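Local coordinates for protein phenolic acid decarboxylase (PDB 7AE5) that catalyses the reversible, non-oxidative decarboxylation of 4-hydroxybenzoate and 3,4-dihydroxybenzoate and belongs to the UbiD family of prenylated-FMN enzymes, at residues V221-N224 with Q225-E229; I242-D246 with L247-L251; A204-I207 with G208-P211; V359-G362 with G363-K366. All coordinates share one frame; numbering follows the deposited sequence.

In the fold
Along the chain the order is interaction 3, interaction 1, interaction 2, interaction 4. The first three lie in the Rift-related region of the UbiD family. Interaction 3 leads from strand 201-207 to helix 211-217, and interaction 1 leads into helix 227-234. Interaction 2 joins strands 241-244 and 252-254. Their centres are about 14 to 19 Å apart. Interaction 2 touches both others: Ile242 packs on Tyr228, and Leu251 packs on Ala204. Interaction 1 holds a predicted metal ligand, and the other two lie near the predicted cofactor site. Interaction 4 belongs to the C-terminal domain. Its centre is about 34 Å from interaction 1 and 53 Å from interaction 2, and it meets a second subunit.

Interaction 1: residues V221-N224 with Q225-E229; sequences VGYN and QNEYE. With RB (rubidium ion), chain R.
Tyr223 and Glu227 meet in a local contact made through a shared metal ion, where the loop after helix 211-217 runs into helix 227-234. The phenol oxygen OH of Tyr223 binds the rubidium ion at 2.4 Å. Glu227 OE1 binds the same ion at 2.9 Å. These two oxygens are 2.9 Å apart and are held together as ligands of one metal. The ion lies in the plane of the tyrosine ring, at its edge. The carboxylate plane is turned 38° from that ring, and Glu227 OE2 comes within 3.4 Å of Tyr223 CE1. The glutamate leaves its backbone pointing away from the loop, and a bend at chi2 (-65°) carries the carboxylate back to the phenol. Val164 O, Thr219 O and Met216 SD add further ligands. Glu227 is a predicted manganese ligand next to the prenylated-FMN site of this UbiD enzyme, so the rubidium marks a cation position close to that site. Cut back to an alanine, this position would probably leave the ion short of one ligand and the Tyr223 hydroxyl without its carboxylate neighbour. Along one edge of the same ring, Gln225 O lies in plane, 3.5 Å from Tyr223 CD1. Gln225 OE1 approaches Tyr223 CB at 3.5 Å, while its NE2 bonds to Lys99 O and Trp97 O.

Interaction 2: residues I242-D246 with L247-L251; sequences IVKSD and LYDHL
Lys244 lays its aliphatic chain alongside Asp249, the two side chains running the same way. The contact sits in a beta hairpin: strands 241-244 and 252-254 are antiparallel, and the loop 245-251 joins them. Lys244 CG passes 3.5 Å from Asp249 O, and CD follows it over the backbone. Its CG is trans to the main-chain N (chi1 -156°), and bends at chi3 and chi4 bring the ammonium to the carboxylate. NZ and Asp249 OD1 form a salt bridge modelled at 2.4 Å, a length too short to be taken literally. OD2 stays farther off, so the carboxylate is gripped by one oxygen.

The mouth of the loop is closed by Ser245. Its backbone N bonds to Leu251 O at 2.9 Å, with a fairly straight N-H...O angle of 166°. Its side chain turns into the loop, where CB lies 3.4 Å from Leu251 O. Ser245 thus ties the start of the loop to its end through N and to its middle through OG.

Asp246 turns its carboxylate to Arg296, Lys115 and Arg109, a cluster of basic groups that probably stabilises its charge. The backbone N atoms of Asp246 and Leu247 are both bonded to the carboxylate of Glu262. Leu247 CB sits 3.9 Å above the centre of the Tyr248 ring, over one face. Ser245 OG donates to Tyr248 O at 2.5 Å, arriving in the carbonyl plane on a lone pair.

Interaction 3: residues A204-I207 with G208-P211; sequences AITI and GNNP
Thr206 reaches across the end of strand 201-207 to the amide of Asn209, three residues on. Its CB lies 3.8 Å from Asn209 ND2. From CB the hydroxyl is placed between the backbone N and the carbonyl carbon (chi1 71°), which directs it to the amide. At the tip, OG1 accepts a hydrogen bond from Asn209 ND2 at 3.1 Å. The bond is bent, with an N-H...O angle of 149°, and OG1 lies 21° out of the amide plane. This buried hydroxyl is satisfied twice: it accepts from Asn209 ND2 and bonds to the carbonyl oxygen of Ser147 on the neighbouring strand 147-150. The methyl-bearing side chain packs against Val253 and Pro254.

The two side chains cross at about a right angle. Asn209 OD1 stays 3.8 Å from Thr206 OG1 and bonds instead to Ser257 OG. Since the Thr206 hydroxyl is already engaged with Ser147 O, its role as acceptor from the amide would probably set the flip of Asn209. Gly208 makes the bend between them, with a positive phi. A beta carbon there would fall 2.7 Å from Ile207 O. Beyond it, the side chain of Asn210 bonds through OD1 to Leu212 N, and Pro211 opens helix 211-217. This is the classical asparagine N-cap with proline in the first turn, here joining a strand of the Rift-related region to a helix.

Interaction 4: residues V359-G362 with G363-K366; sequences VRYG and GYAK
Tyr364 turns its ring back toward the loop, with one face on Arg360 and an edge to Tyr361. Its CG is trans to the backbone N (chi1 -177°), which swings the ring that way. Arg360 CB then sits over one face, 3.9 Å from the ring centroid and almost on the ring normal, a CH-pi contact. Farther out, the Arg360 chain bends at chi3. Its guanidinium is inclined to the ring, and Tyr364 CE1 lies over one guanidinium face. Arg360 NH2 comes within 3.5 Å of Tyr364 OH. The main polar partner of Arg360 is Glu339, which its NE meets in a salt bridge. Tyr364 OH has a weak hydrogen bond to the same carboxylate.

The Tyr361 and Tyr364 rings make a T-shaped pair. Tyr361 CG sits between its backbone N and carbonyl carbon (chi1 42°), which helps set its face against the Tyr364 edge. The planes stand at 83° and the centroids are 5.7 Å apart. Val359 CG1 closes in on Tyr364 CB at 3.7 Å. Without the ring, an alanine here would probably open a gap beside Tyr361 and strip Arg360 CB of the face it packs on.

The backbone is a type II beta turn from Tyr361 to Tyr364, held by the hydrogen bond from Tyr364 N to Tyr361 O at 2.9 Å. Gly363 takes its third position with a positive phi, where a beta carbon would strike Gly362 O. Met379 of a second subunit packs on both tyrosines. The loop, closed by this turn, links strand 352-357 to helix 364-372, and Ala365 rests on Asp441 of strand 434-441.

Interaction 1: residues V221-N224 with Q225-E229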
loop_
_atom_site.group_PDB
_atom_site.type_symbol
_atom_site.label_atom_id
_atom_site.label_comp_id
_atom_site.label_asym_id
_atom_site.label_seq_id
_atom_site.Cartn_x
_atom_site.Cartn_y
_atom_site.Cartn_z
ATOM N N VAL C 221 35.993 10.455 -1.805
ATOM C CA VAL C 221 35.409 11.728 -1.404
ATOM C C VAL C 221 35.323 11.754 0.116
ATOM O O VAL C 221 35.516 10.741 0.790
ATOM C CB VAL C 221 34.010 11.961 -2.015
ATOM C CG1 VAL C 221 34.065 11.930 -3.534
ATOM C CG2 VAL C 221 33.027 10.932 -1.482
ATOM N N GLY C 222 35.029 12.935 0.654
ATOM C CA GLY C 222 34.747 13.089 2.068
ATOM C C GLY C 222 35.778 13.862 2.860
ATOM O O GLY C 222 35.499 14.218 4.011
ATOM N N TYR C 223 36.956 14.094 2.269
ATOM C CA TYR C 223 38.048 14.834 2.960
ATOM C C TYR C 223 38.491 16.037 2.125
ATOM O O TYR C 223 38.519 15.943 0.891
ATOM C CB TYR C 223 39.203 13.906 3.350
ATOM C CG TYR C 223 39.929 13.202 2.235
ATOM C CD1 TYR C 223 40.984 13.802 1.566
ATOM C CD2 TYR C 223 39.585 11.912 1.877
ATOM C CE1 TYR C 223 41.655 13.148 0.546
ATOM C CE2 TYR C 223 40.245 11.247 0.859
ATOM C CZ TYR C 223 41.282 11.864 0.193
ATOM O OH TYR C 223 41.918 11.191 -0.805
ATOM N N ASN C 224 38.868 17.126 2.791
ATOM C CA ASN C 224 39.203 18.383 2.076
ATOM C C ASN C 224 40.716 18.582 1.967
ATOM O O ASN C 224 41.127 19.448 1.187
ATOM C CB ASN C 224 38.550 19.570 2.776
ATOM C CG ASN C 224 37.069 19.676 2.488
ATOM O OD1 ASN C 224 36.605 19.258 1.430
ATOM N ND2 ASN C 224 36.320 20.233 3.424
ATOM N N GLN C 225 41.499 17.796 2.695
ATOM C CA GLN C 225 42.974 17.951 2.694
ATOM C C GLN C 225 43.586 17.295 1.453
ATOM O O GLN C 225 42.861 16.604 0.715
ATOM C CB GLN C 225 43.575 17.326 3.952
ATOM C CG GLN C 225 42.911 17.782 5.242
ATOM C CD GLN C 225 42.029 16.715 5.844
ATOM O OE1 GLN C 225 41.090 16.230 5.220
ATOM N NE2 GLN C 225 42.326 16.344 7.076
ATOM N N ASN C 226 44.884 17.511 1.243
ATOM C CA ASN C 226 45.594 16.856 0.117
ATOM C C ASN C 226 45.746 15.376 0.459
ATOM O O ASN C 226 45.661 15.036 1.634
ATOM C CB ASN C 226 46.915 17.562 -0.206
ATOM C CG ASN C 226 46.715 18.985 -0.682
ATOM O OD1 ASN C 226 45.731 19.292 -1.352
ATOM N ND2 ASN C 226 47.643 19.862 -0.342
ATOM N N GLU C 227 46.008 14.541 -0.533
ATOM C CA GLU C 227 46.041 13.076 -0.313
ATOM C C GLU C 227 46.987 12.688 0.815
ATOM O O GLU C 227 46.535 12.037 1.758
ATOM C CB GLU C 227 46.448 12.394 -1.615
ATOM C CG GLU C 227 45.608 12.840 -2.788
ATOM C CD GLU C 227 44.140 12.462 -2.718
ATOM O OE1 GLU C 227 43.833 11.285 -2.925
ATOM O OE2 GLU C 227 43.311 13.352 -2.464
ATOM N N TYR C 228 48.260 13.027 0.674
ATOM C CA TYR C 228 49.256 12.590 1.680
ATOM C C TYR C 228 49.051 13.419 2.945
ATOM O O TYR C 228 49.394 12.935 4.023
ATOM C CB TYR C 228 50.648 12.646 1.058
ATOM C CG TYR C 228 50.882 11.687 -0.081
ATOM C CD1 TYR C 228 50.589 10.341 0.045
ATOM C CD2 TYR C 228 51.416 12.121 -1.281
ATOM C CE1 TYR C 228 50.824 9.447 -0.986
ATOM C CE2 TYR C 228 51.655 11.242 -2.324
ATOM C CZ TYR C 228 51.354 9.902 -2.177
ATOM O OH TYR C 228 51.578 9.028 -3.198
ATOM N N GLU C 229 48.478 14.619 2.808
ATOM C CA GLU C 229 48.183 15.345 4.038
ATOM C C GLU C 229 47.059 14.676 4.816
ATOM O O GLU C 229 47.057 14.708 6.051
ATOM C CB GLU C 229 47.823 16.796 3.724
HETATM RB RB RB R . 42.158 9.164 -2.024
#

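Interaction 2: residues I242-D246 with L247-L251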
loop_
_atom_site.group_PDB
_atom_site.type_symbol
_atom_site.label_atom_id
_atom_site.label_comp_id
_atom_site.label_asym_id
_atom_site.label_seq_id
_atom_site.Cartn_x
_atom_site.Cartn_y
_atom_site.Cartn_z
ATOM N N ILE C 242 57.234 11.269 1.737
ATOM C CA ILE C 242 57.013 11.096 0.310
ATOM C C ILE C 242 58.327 11.347 -0.417
ATOM O O ILE C 242 59.225 12.031 0.083
ATOM C CB ILE C 242 55.905 12.022 -0.232
ATOM C CG1 ILE C 242 56.290 13.488 -0.036
ATOM C CG2 ILE C 242 54.577 11.719 0.448
ATOM C CD1 ILE C 242 55.288 14.460 -0.615
ATOM N N VAL C 243 58.431 10.778 -1.615
ATOM C CA VAL C 243 59.623 10.906 -2.447
ATOM C C VAL C 243 59.189 11.043 -3.898
ATOM O O VAL C 243 58.255 10.367 -4.345
ATOM C CB VAL C 243 60.575 9.705 -2.273
ATOM N N LYS C 244 59.868 11.922 -4.631
ATOM C CA LYS C 244 59.542 12.141 -6.033
ATOM C C LYS C 244 59.743 10.865 -6.838
ATOM O O LYS C 244 60.661 10.082 -6.577
ATOM C CB LYS C 244 60.410 13.263 -6.606
ATOM C CG LYS C 244 59.813 13.964 -7.814
ATOM C CD LYS C 244 60.791 14.975 -8.391
ATOM C CE LYS C 244 61.823 14.291 -9.275
ATOM N NZ LYS C 244 62.021 15.014 -10.559
ATOM N N SER C 245 58.871 10.652 -7.819
ATOM C CA SER C 245 59.056 9.540 -8.733
ATOM C C SER C 245 60.307 9.765 -9.576
ATOM O O SER C 245 60.780 10.893 -9.746
ATOM C CB SER C 245 57.831 9.364 -9.630
ATOM O OG SER C 245 57.930 10.165 -10.796
ATOM N N ASP C 246 60.847 8.669 -10.106
ATOM C CA ASP C 246 62.117 8.747 -10.820
ATOM C C ASP C 246 61.962 9.465 -12.156
ATOM O O ASP C 246 62.770 10.336 -12.501
ATOM C CB ASP C 246 62.688 7.344 -11.024
ATOM C CG ASP C 246 63.769 7.003 -10.016
ATOM O OD1 ASP C 246 64.019 7.825 -9.109
ATOM O OD2 ASP C 246 64.368 5.914 -10.132
ATOM N N LEU C 247 60.926 9.121 -12.918
ATOM C CA LEU C 247 60.788 9.623 -14.279
ATOM C C LEU C 247 59.900 10.853 -14.391
ATOM O O LEU C 247 59.981 11.565 -15.398
ATOM C CB LEU C 247 60.225 8.528 -15.190
ATOM C CG LEU C 247 60.928 7.173 -15.145
ATOM C CD1 LEU C 247 60.166 6.155 -15.976
ATOM C CD2 LEU C 247 62.358 7.307 -15.637
ATOM N N TYR C 248 59.064 11.127 -13.394
ATOM C CA TYR C 248 58.039 12.158 -13.505
ATOM C C TYR C 248 58.136 13.096 -12.312
ATOM O O TYR C 248 58.059 12.654 -11.161
ATOM C CB TYR C 248 56.653 11.518 -13.610
ATOM C CG TYR C 248 56.555 10.561 -14.779
ATOM C CD1 TYR C 248 56.746 11.008 -16.081
ATOM C CD2 TYR C 248 56.304 9.209 -14.582
ATOM C CE1 TYR C 248 56.670 10.140 -17.156
ATOM C CE2 TYR C 248 56.227 8.333 -15.651
ATOM C CZ TYR C 248 56.411 8.804 -16.936
ATOM O OH TYR C 248 56.336 7.940 -18.005
ATOM N N ASP C 249 58.298 14.392 -12.595
ATOM C CA ASP C 249 58.550 15.371 -11.542
ATOM C C ASP C 249 57.296 15.650 -10.724
ATOM O O ASP C 249 57.374 15.865 -9.508
ATOM C CB ASP C 249 59.083 16.665 -12.157
ATOM C CG ASP C 249 60.427 16.479 -12.835
ATOM O OD1 ASP C 249 61.031 15.400 -12.668
ATOM O OD2 ASP C 249 60.877 17.412 -13.536
ATOM N N HIS C 250 56.132 15.658 -11.371
ATOM C CA HIS C 250 54.876 16.018 -10.724
ATOM C C HIS C 250 54.261 14.882 -9.914
ATOM O O HIS C 250 53.247 15.108 -9.245
ATOM C CB HIS C 250 53.855 16.489 -11.767
ATOM C CG HIS C 250 53.579 15.487 -12.848
ATOM N ND1 HIS C 250 54.518 14.581 -13.291
ATOM C CD2 HIS C 250 52.451 15.229 -13.552
ATOM C CE1 HIS C 250 53.990 13.824 -14.236
ATOM N NE2 HIS C 250 52.736 14.197 -14.413
ATOM N N LEU C 251 54.833 13.683 -9.956
ATOM C CA LEU C 251 54.277 12.519 -9.277
ATOM C C LEU C 251 55.138 12.158 -8.075
ATOM O O LEU C 251 56.360 12.013 -8.200
ATOM C CB LEU C 251 54.177 11.331 -10.235
ATOM C CG LEU C 251 53.144 11.494 -11.353
ATOM C CD1 LEU C 251 53.069 10.244 -12.210
ATOM C CD2 LEU C 251 51.783 11.839 -10.767
#

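Interaction 3: residues A204-I207 with G208-P211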
loop_
_atom_site.group_PDB
_atom_site.type_symbol
_atom_site.label_atom_id
_atom_site.label_comp_id
_atom_site.label_asym_id
_atom_site.label_seq_id
_atom_site.Cartn_x
_atom_site.Cartn_y
_atom_site.Cartn_z
ATOM N N ALA C 204 51.822 6.615 -11.460
ATOM C CA ALA C 204 52.651 5.782 -10.604
ATOM C C ALA C 204 51.759 4.813 -9.842
ATOM O O ALA C 204 50.713 5.203 -9.314
ATOM C CB ALA C 204 53.472 6.624 -9.625
ATOM N N ILE C 205 52.172 3.551 -9.795
ATOM C CA ILE C 205 51.404 2.484 -9.160
ATOM C C ILE C 205 52.241 1.945 -8.009
ATOM O O ILE C 205 53.267 1.291 -8.235
ATOM C CB ILE C 205 51.041 1.371 -10.151
ATOM C CG1 ILE C 205 50.215 1.931 -11.309
ATOM C CG2 ILE C 205 50.282 0.258 -9.455
ATOM C CD1 ILE C 205 50.128 0.999 -12.494
ATOM N N THR C 206 51.813 2.217 -6.780
ATOM C CA THR C 206 52.542 1.797 -5.591
ATOM C C THR C 206 51.867 0.591 -4.951
ATOM O O THR C 206 50.640 0.553 -4.809
ATOM C CB THR C 206 52.646 2.937 -4.575
ATOM O OG1 THR C 206 51.362 3.180 -3.988
ATOM C CG2 THR C 206 53.143 4.208 -5.253
ATOM N N ILE C 207 52.679 -0.392 -4.567
ATOM C CA ILE C 207 52.210 -1.648 -3.996
ATOM C C ILE C 207 52.935 -1.881 -2.678
ATOM O O ILE C 207 54.147 -1.654 -2.579
ATOM C CB ILE C 207 52.442 -2.828 -4.964
ATOM C CG1 ILE C 207 51.790 -2.543 -6.320
ATOM C CG2 ILE C 207 51.910 -4.127 -4.375
ATOM C CD1 ILE C 207 52.292 -3.426 -7.442
ATOM N N GLY C 208 52.195 -2.330 -1.666
ATOM C CA GLY C 208 52.773 -2.573 -0.358
ATOM C C GLY C 208 53.035 -1.289 0.401
ATOM O O GLY C 208 54.145 -0.752 0.358
ATOM N N ASN C 209 52.025 -0.791 1.111
ATOM C CA ASN C 209 52.085 0.535 1.703
ATOM C C ASN C 209 51.685 0.500 3.170
ATOM O O ASN C 209 51.110 -0.474 3.665
ATOM C CB ASN C 209 51.170 1.519 0.960
ATOM C CG ASN C 209 51.695 1.882 -0.412
ATOM O OD1 ASN C 209 52.760 2.485 -0.542
ATOM N ND2 ASN C 209 50.943 1.526 -1.447
ATOM N N ASN C 210 52.022 1.591 3.856
ATOM C CA ASN C 210 51.458 1.994 5.137
ATOM C C ASN C 210 49.947 1.805 5.056
ATOM O O ASN C 210 49.319 2.279 4.100
ATOM C CB ASN C 210 51.854 3.450 5.419
ATOM C CG ASN C 210 51.205 4.035 6.668
ATOM O OD1 ASN C 210 50.450 3.377 7.380
ATOM N ND2 ASN C 210 51.509 5.299 6.934
ATOM N N PRO C 211 49.334 1.098 6.011
ATOM C CA PRO C 211 47.887 0.840 5.911
ATOM C C PRO C 211 47.037 2.096 5.811
ATOM O O PRO C 211 45.938 2.038 5.245
ATOM C CB PRO C 211 47.582 0.047 7.192
ATOM C CG PRO C 211 48.768 0.260 8.089
ATOM C CD PRO C 211 49.932 0.409 7.167
#

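Interaction 4: residues V359-G362 with G363-K366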
loop_
_atom_site.group_PDB
_atom_site.type_symbol
_atom_site.label_atom_id
_atom_site.label_comp_id
_atom_site.label_asym_id
_atom_site.label_seq_id
_atom_site.Cartn_x
_atom_site.Cartn_y
_atom_site.Cartn_z
ATOM N N VAL C 359 16.149 11.452 19.475
ATOM C CA VAL C 359 14.922 11.873 18.811
ATOM C C VAL C 359 14.476 13.187 19.446
ATOM O O VAL C 359 14.034 13.211 20.597
ATOM C CB VAL C 359 13.831 10.799 18.907
ATOM C CG1 VAL C 359 12.614 11.194 18.084
ATOM C CG2 VAL C 359 14.370 9.456 18.438
ATOM N N ARG C 360 14.607 14.285 18.697
ATOM C CA ARG C 360 14.214 15.595 19.206
ATOM C C ARG C 360 12.731 15.627 19.554
ATOM O O ARG C 360 12.348 15.924 20.691
ATOM C CB ARG C 360 14.547 16.677 18.177
ATOM C CG ARG C 360 15.086 17.959 18.776
ATOM C CD ARG C 360 14.983 19.114 17.796
ATOM N NE ARG C 360 15.992 19.020 16.748
ATOM C CZ ARG C 360 15.998 19.753 15.645
ATOM N NH1 ARG C 360 15.088 20.690 15.431
ATOM N NH2 ARG C 360 16.945 19.547 14.733
ATOM N N TYR C 361 11.880 15.331 18.576
ATOM C CA TYR C 361 10.441 15.283 18.780
ATOM C C TYR C 361 9.870 14.145 17.947
ATOM O O TYR C 361 10.575 13.515 17.155
ATOM C CB TYR C 361 9.779 16.625 18.431
ATOM C CG TYR C 361 10.315 17.287 17.177
ATOM C CD1 TYR C 361 10.270 16.642 15.946
ATOM C CD2 TYR C 361 10.868 18.562 17.227
ATOM C CE1 TYR C 361 10.757 17.247 14.801
ATOM C CE2 TYR C 361 11.358 19.175 16.086
ATOM C CZ TYR C 361 11.300 18.513 14.877
ATOM O OH TYR C 361 11.785 19.118 13.740
ATOM N N GLY C 362 8.581 13.876 18.143
ATOM C CA GLY C 362 7.917 12.775 17.469
ATOM C C GLY C 362 8.117 12.747 15.967
ATOM O O GLY C 362 7.850 13.735 15.279
ATOM N N GLY C 363 8.597 11.617 15.451
ATOM C CA GLY C 363 8.846 11.458 14.035
ATOM C C GLY C 363 10.204 11.927 13.562
ATOM O O GLY C 363 10.504 11.797 12.368
ATOM N N TYR C 364 11.040 12.452 14.463
ATOM C CA TYR C 364 12.328 13.017 14.069
ATOM C C TYR C 364 13.238 11.982 13.420
ATOM O O TYR C 364 14.107 12.339 12.617
ATOM C CB TYR C 364 13.007 13.630 15.293
ATOM C CG TYR C 364 14.329 14.313 15.036
ATOM C CD1 TYR C 364 14.389 15.533 14.372
ATOM C CD2 TYR C 364 15.518 13.753 15.487
ATOM C CE1 TYR C 364 15.599 16.166 14.149
ATOM C CE2 TYR C 364 16.731 14.378 15.270
ATOM C CZ TYR C 364 16.765 15.583 14.601
ATOM O OH TYR C 364 17.973 16.205 14.385
ATOM N N ALA C 365 13.056 10.700 13.750
ATOM C CA ALA C 365 13.925 9.665 13.202
ATOM C C ALA C 365 13.770 9.531 11.693
ATOM O O ALA C 365 14.744 9.224 10.997
ATOM C CB ALA C 365 13.642 8.328 13.881
ATOM N N LYS C 366 12.563 9.744 11.169
ATOM C CA LYS C 366 12.393 9.722 9.721
ATOM C C LYS C 366 12.948 10.986 9.081
ATOM O O LYS C 366 13.400 10.951 7.931
ATOM C CB LYS C 366 10.919 9.534 9.365
ATOM C CG LYS C 366 10.358 8.206 9.841
ATOM C CD LYS C 366 9.221 7.718 8.968
ATOM C CE LYS C 366 8.798 6.313 9.379
ATOM N NZ LYS C 366 7.440 5.950 8.876
#